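Local coordinates for protein soluble epoxide hydrolase (Bacillus megaterium, PDB 4INZ) that is a soluble, single-chain enzyme of the epoxide hydrolase group, built on the alpha/beta hydrolase fold, at residues L40-H45 with H66-D71; C108-H113 with Q132-F137. The protein carries 1 engineered substitution. One frame throughout, in Å; residues are numbered along the deposited sequence.

Contact 1. Residues L40-H45 with H66-D71; sequences LMLFLH and HTVALD
L40 reaches V68 through one methyl: CD1 lies 3.6 Å from V68 CG2 and also rests on the carbonyl oxygen of H66. With CG swung anti to the backbone nitrogen (chi1 178°), that branch leans over the neighbouring strand. V68 CG2 in turn sits over the rim of one face of the H66 imidazole, whose two nitrogens are hydrogen-bonded elsewhere, to Y105 and S34. At M41 the backbone takes over. M41 N donates to H66 O at 2.9 Å, striking that oxygen from above the carbonyl plane, while M41 O receives V68 N almost straight (173° at the hydrogen). L42 repeats the leucine pattern one step on, L42 CD1 touching V68 CG1 at 3.7 Å, so the two methyls of V68 are shared between L40 and L42.

The segments are adjacent parallel strands of the central sheet of an alpha/beta hydrolase fold, joined by helix 55-61 as a beta-alpha-beta unit. On the side of that helix stands F43. Its N-H bonds to V68 O at 2.8 Å, and the same oxygen lies near the plane of its ring at the CD1 edge. Further round that rim, CE1 meets T67 CB, and CB faces the methyl of A69; T67 and A69 also pack on I58 of the helix. F43 O accepts L70 N at 3.2 Å and a hydrogen bond from a water. That water donates a second hydrogen bond to L70 O at 2.7 Å and weakly accepts H45 N, bridging the strand ends where they spread apart. L44 lies side by side with L70, CD2 to CD2, both touching I96 of helix 89-102. Finally, H45 turns its ring edge to L70 O, 3.1 Å from CD2, and its NE2 bonds with L72 N.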
loop_
_atom_site.group_PDB
_atom_site.type_symbol
_atom_site.label_atom_id
_atom_site.label_comp_id
_atom_site.label_asym_id
_atom_site.label_seq_id
_atom_site.Cartn_x
_atom_site.Cartn_y
_atom_site.Cartn_z
ATOM N N LEU A 40 -5.734 10.418 -14.232
ATOM C CA LEU A 40 -4.747 9.547 -13.603
ATOM C C LEU A 40 -5.361 8.687 -12.503
ATOM O O LEU A 40 -6.013 9.196 -11.589
ATOM C CB LEU A 40 -3.608 10.381 -13.016
ATOM C CG LEU A 40 -2.490 9.648 -12.278
ATOM C CD1 LEU A 40 -1.750 8.701 -13.225
ATOM C CD2 LEU A 40 -1.532 10.667 -11.657
ATOM N N MET A 41 -5.144 7.379 -12.614
ATOM C CA MET A 41 -5.418 6.447 -11.532
ATOM C C MET A 41 -4.065 5.890 -11.092
ATOM O O MET A 41 -3.433 5.111 -11.812
ATOM C CB MET A 41 -6.358 5.329 -11.988
ATOM C CG MET A 41 -6.788 4.391 -10.861
ATOM S SD MET A 41 -7.954 3.139 -11.424
ATOM C CE MET A 41 -9.446 4.136 -11.601
ATOM N N LEU A 42 -3.613 6.328 -9.923
ATOM C CA LEU A 42 -2.284 5.994 -9.422
ATOM C C LEU A 42 -2.388 4.946 -8.319
ATOM O O LEU A 42 -3.097 5.153 -7.333
ATOM C CB LEU A 42 -1.615 7.258 -8.885
ATOM C CG LEU A 42 -0.232 7.121 -8.252
ATOM C CD1 LEU A 42 0.774 6.609 -9.279
ATOM C CD2 LEU A 42 0.220 8.471 -7.685
ATOM N N PHE A 43 -1.689 3.826 -8.500
ATOM C CA PHE A 43 -1.758 2.683 -7.583
ATOM C C PHE A 43 -0.479 2.587 -6.757
ATOM O O PHE A 43 0.629 2.626 -7.315
ATOM C CB PHE A 43 -1.883 1.363 -8.361
ATOM C CG PHE A 43 -3.109 1.252 -9.221
ATOM C CD1 PHE A 43 -3.131 1.803 -10.500
ATOM C CD2 PHE A 43 -4.219 0.541 -8.776
ATOM C CE1 PHE A 43 -4.252 1.682 -11.304
ATOM C CE2 PHE A 43 -5.354 0.412 -9.574
ATOM C CZ PHE A 43 -5.369 0.976 -10.843
ATOM N N LEU A 44 -0.634 2.426 -5.445
ATOM C CA LEU A 44 0.493 2.284 -4.526
ATOM C C LEU A 44 0.417 0.961 -3.774
ATOM O O LEU A 44 -0.499 0.744 -2.962
ATOM C CB LEU A 44 0.483 3.416 -3.494
ATOM C CG LEU A 44 0.398 4.854 -4.004
ATOM C CD1 LEU A 44 0.511 5.811 -2.829
ATOM C CD2 LEU A 44 1.488 5.137 -5.035
ATOM N N HIS A 45 1.389 0.092 -4.037
ATOM C CA HIS A 45 1.500 -1.202 -3.381
ATOM C C HIS A 45 2.102 -1.060 -1.995
ATOM O O HIS A 45 2.439 0.046 -1.550
ATOM C CB HIS A 45 2.418 -2.107 -4.202
ATOM C CG HIS A 45 3.849 -1.666 -4.171
ATOM N ND1 HIS A 45 4.723 -2.051 -3.177
ATOM C CD2 HIS A 45 4.543 -0.834 -4.984
ATOM C CE1 HIS A 45 5.900 -1.488 -3.390
ATOM N NE2 HIS A 45 5.817 -0.744 -4.478
ATOM N N HIS A 66 -5.766 6.715 -17.281
ATOM C CA HIS A 66 -4.329 6.524 -17.368
ATOM C C HIS A 66 -3.909 5.817 -16.088
ATOM O O HIS A 66 -3.763 6.450 -15.038
ATOM C CB HIS A 66 -3.601 7.868 -17.492
ATOM C CG HIS A 66 -2.116 7.741 -17.642
ATOM N ND1 HIS A 66 -1.260 8.816 -17.522
ATOM C CD2 HIS A 66 -1.332 6.665 -17.902
ATOM C CE1 HIS A 66 -0.016 8.410 -17.705
ATOM N NE2 HIS A 66 -0.032 7.109 -17.938
ATOM N N THR A 67 -3.734 4.502 -16.172
ATOM C CA THR A 67 -3.399 3.706 -14.996
ATOM C C THR A 67 -1.890 3.658 -14.807
ATOM O O THR A 67 -1.165 3.191 -15.680
ATOM C CB THR A 67 -3.935 2.266 -15.117
ATOM O OG1 THR A 67 -3.437 1.674 -16.321
ATOM C CG2 THR A 67 -5.459 2.267 -15.150
ATOM N N VAL A 68 -1.427 4.143 -13.660
ATOM C CA VAL A 68 -0.007 4.125 -13.323
ATOM C C VAL A 68 0.205 3.407 -11.995
ATOM O O VAL A 68 -0.390 3.782 -10.975
ATOM C CB VAL A 68 0.555 5.568 -13.229
ATOM C CG1 VAL A 68 1.961 5.569 -12.661
ATOM C CG2 VAL A 68 0.540 6.235 -14.603
ATOM N N ALA A 69 1.029 2.363 -12.007
ATOM C CA ALA A 69 1.376 1.659 -10.774
ATOM C C ALA A 69 2.844 1.901 -10.446
ATOM O O ALA A 69 3.736 1.509 -11.201
ATOM C CB ALA A 69 1.083 0.152 -10.901
ATOM N N LEU A 70 3.085 2.566 -9.319
ATOM C CA LEU A 70 4.427 2.968 -8.915
ATOM C C LEU A 70 5.149 1.854 -8.156
ATOM O O LEU A 70 4.536 1.144 -7.358
ATOM C CB LEU A 70 4.331 4.205 -8.022
ATOM C CG LEU A 70 5.604 4.919 -7.569
ATOM C CD1 LEU A 70 6.354 5.478 -8.773
ATOM C CD2 LEU A 70 5.227 6.040 -6.607
ATOM N N ASP A 71 6.449 1.702 -8.411
ATOM C CA ASP A 71 7.303 0.939 -7.508
ATOM C C ASP A 71 7.846 1.911 -6.470
ATOM O O ASP A 71 8.601 2.827 -6.814
ATOM C CB ASP A 71 8.472 0.282 -8.254
ATOM C CG ASP A 71 8.039 -0.880 -9.142
ATOM O OD1 ASP A 71 7.013 -1.537 -8.851
ATOM O OD2 ASP A 71 8.763 -1.159 -10.121
HETATM O O HOH W 1 1.986 0.224 -7.069
#

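Contact 2. Residues C108-H113 with Q132-F137; sequences CTLVVH and QKLIAF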
loop_
_atom_site.group_PDB
_atom_site.type_symbol
_atom_site.label_atom_id
_atom_site.label_comp_id
_atom_site.label_asym_id
_atom_site.label_seq_id
_atom_site.Cartn_x
_atom_site.Cartn_y
_atom_site.Cartn_z
ATOM N N CYS A 108 -5.583 13.047 -8.895
ATOM C CA CYS A 108 -5.736 11.685 -9.370
ATOM C C CYS A 108 -6.774 10.925 -8.556
ATOM O O CYS A 108 -7.242 11.393 -7.520
ATOM C CB CYS A 108 -4.398 10.946 -9.277
ATOM S SG CYS A 108 -3.825 10.596 -7.579
ATOM N N THR A 109 -7.135 9.747 -9.047
ATOM C CA THR A 109 -7.806 8.757 -8.227
ATOM C C THR A 109 -6.670 7.939 -7.652
ATOM O O THR A 109 -5.855 7.414 -8.411
ATOM C CB THR A 109 -8.700 7.861 -9.078
ATOM O OG1 THR A 109 -9.757 8.657 -9.634
ATOM C CG2 THR A 109 -9.305 6.737 -8.232
ATOM N N LEU A 110 -6.597 7.862 -6.321
ATOM C CA LEU A 110 -5.498 7.185 -5.640
ATOM C C LEU A 110 -5.950 5.827 -5.093
ATOM O O LEU A 110 -6.920 5.744 -4.332
ATOM C CB LEU A 110 -4.970 8.064 -4.503
ATOM C CG LEU A 110 -3.639 7.645 -3.878
ATOM C CD1 LEU A 110 -2.533 7.708 -4.920
ATOM C CD2 LEU A 110 -3.302 8.531 -2.678
ATOM N N VAL A 111 -5.246 4.766 -5.484
ATOM C CA VAL A 111 -5.621 3.394 -5.115
ATOM C C VAL A 111 -4.480 2.769 -4.318
ATOM O O VAL A 111 -3.350 2.713 -4.798
ATOM C CB VAL A 111 -5.887 2.551 -6.374
ATOM C CG1 VAL A 111 -6.462 1.174 -5.998
ATOM C CG2 VAL A 111 -6.829 3.296 -7.298
ATOM N N VAL A 112 -4.760 2.311 -3.103
ATOM C CA VAL A 112 -3.667 2.040 -2.164
ATOM C C VAL A 112 -3.852 0.762 -1.357
ATOM O O VAL A 112 -4.977 0.322 -1.135
ATOM C CB VAL A 112 -3.473 3.228 -1.190
ATOM C CG1 VAL A 112 -3.203 4.518 -1.972
ATOM C CG2 VAL A 112 -4.696 3.398 -0.299
ATOM N N HIS A 113 -2.737 0.188 -0.902
ATOM C CA HIS A 113 -2.737 -1.098 -0.202
ATOM C C HIS A 113 -1.534 -1.168 0.747
ATOM O O HIS A 113 -0.428 -0.776 0.373
ATOM C CB HIS A 113 -2.661 -2.223 -1.246
ATOM C CG HIS A 113 -2.511 -3.600 -0.683
ATOM N ND1 HIS A 113 -3.420 -4.161 0.197
ATOM C CD2 HIS A 113 -1.585 -4.558 -0.927
ATOM C CE1 HIS A 113 -3.042 -5.394 0.487
ATOM N NE2 HIS A 113 -1.929 -5.657 -0.178
ATOM N N GLN A 132 -8.786 13.165 -6.087
ATOM C CA GLN A 132 -10.196 13.246 -6.461
ATOM C C GLN A 132 -11.025 12.242 -5.670
ATOM O O GLN A 132 -12.078 12.571 -5.113
ATOM C CB GLN A 132 -10.364 12.964 -7.950
ATOM C CG GLN A 132 -9.561 13.877 -8.852
ATOM C CD GLN A 132 -9.577 13.408 -10.286
ATOM O OE1 GLN A 132 -9.040 14.067 -11.174
ATOM N NE2 GLN A 132 -10.199 12.257 -10.523
ATOM N N LYS A 133 -10.546 11.005 -5.649
ATOM C CA LYS A 133 -11.193 9.934 -4.910
ATOM C C LYS A 133 -10.111 8.988 -4.425
ATOM O O LYS A 133 -9.066 8.847 -5.070
ATOM C CB LYS A 133 -12.168 9.159 -5.801
ATOM C CG LYS A 133 -13.342 9.960 -6.346
ATOM C CD LYS A 133 -14.332 9.021 -7.023
ATOM C CE LYS A 133 -15.603 9.736 -7.423
ATOM N NZ LYS A 133 -15.361 10.637 -8.559
ATOM N N LEU A 134 -10.371 8.336 -3.298
ATOM C CA LEU A 134 -9.430 7.391 -2.712
ATOM C C LEU A 134 -10.051 6.005 -2.639
ATOM O O LEU A 134 -11.175 5.849 -2.152
ATOM C CB LEU A 134 -9.026 7.848 -1.309
ATOM C CG LEU A 134 -8.115 6.903 -0.528
ATOM C CD1 LEU A 134 -6.735 6.855 -1.173
ATOM C CD2 LEU A 134 -8.019 7.340 0.945
ATOM N N ILE A 135 -9.321 5.004 -3.131
ATOM C CA ILE A 135 -9.739 3.617 -2.998
ATOM C C ILE A 135 -8.684 2.903 -2.173
ATOM O O ILE A 135 -7.530 2.782 -2.596
ATOM C CB ILE A 135 -9.880 2.933 -4.367
ATOM C CG1 ILE A 135 -10.878 3.700 -5.239
ATOM C CG2 ILE A 135 -10.300 1.474 -4.192
ATOM C CD1 ILE A 135 -11.069 3.112 -6.633
ATOM N N ALA A 136 -9.071 2.461 -0.979
ATOM C CA ALA A 136 -8.121 1.862 -0.051
ATOM C C ALA A 136 -8.434 0.394 0.203
ATOM O O ALA A 136 -9.566 0.049 0.545
ATOM C CB ALA A 136 -8.125 2.625 1.258
ATOM N N PHE A 137 -7.418 -0.455 0.042
ATOM C CA PHE A 137 -7.506 -1.874 0.391
ATOM C C PHE A 137 -6.913 -2.104 1.785
ATOM O O PHE A 137 -6.560 -1.150 2.475
ATOM C CB PHE A 137 -6.775 -2.732 -0.664
ATOM C CG PHE A 137 -7.428 -2.703 -2.017
ATOM C CD1 PHE A 137 -8.265 -3.743 -2.421
ATOM C CD2 PHE A 137 -7.219 -1.634 -2.886
ATOM C CE1 PHE A 137 -8.883 -3.715 -3.674
ATOM C CE2 PHE A 137 -7.842 -1.594 -4.133
ATOM C CZ PHE A 137 -8.669 -2.635 -4.533
#
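V111 and F137 meet obliquely at the rim of the aromatic ring: V111 CG1 lies near the ring plane, 3.6 Å from F137 CE2. The two strands are parallel neighbours in the alpha/beta hydrolase sheet, and helix 115-126 makes the crossover between them in a beta-alpha-beta unit. CG1 of V111 stands anti to the backbone nitrogen (chi1 -172°), and this directs it across to the second strand, where it also packs against I135 CB. The phenyl ring turns another part of its edge to V112 O, 3.5 Å from F137 CD2, and F137 N binds that same oxygen, which therefore has a straight N-H bond as well as the ring edge beside it. W54 reaches both V111 and F137, and the side chains of I135 and F137 pack on helix 291-303.

On the opposite face of the sheet, L110 and L134 run side by side and point the same way. L134 does the touching with CD1, which nestles against L110 CB at 4.0 Å and near L110 O. Next along, V112 puts CG2 between its own backbone N and carbonyl carbon, a placement that brings this methyl to the A136 methyl at 3.8 Å. W121 of helix 115-126 covers L134 and A136, while F123 and A117 reach L110 and V112.

Between these two layers the backbones alternate as donor and acceptor. L110 N goes to K133 O, L110 O takes I135 N at 174°, and V112 N returns to I135 O. At the start of the pair the second segment turns a corner at Q132, and the aliphatic part of Q132 lies against C108 O, at the first residue of strand 108-112. Here Q132 N bonds to C108 O at 2.8 Å, bent to 144° at the hydrogen.

How the contacts relate
Both contacts are parallel strand pairs deep in one sheet, and each closes its own beta-alpha-beta unit: helix 55-61 in contact 1, helix 115-126 in contact 2. They adjoin directly, because strands 40-44 and 108-112 are neighbours; L40 O to T109 N and L44 N to V111 O, both 2.8 Å, are probable hydrogen bonds across the seam, and F43 packs on V111. W54 touches F43 of one pair and V111 and F137 of the other. Contact 1 spreads at its C-terminal end, where a water bridges the strands, whereas contact 2 stays hydrogen-bonded through F137. Contact 2 is partly exposed at its N-terminal end, at Q132 and K133; in contact 1 H66 is partly exposed.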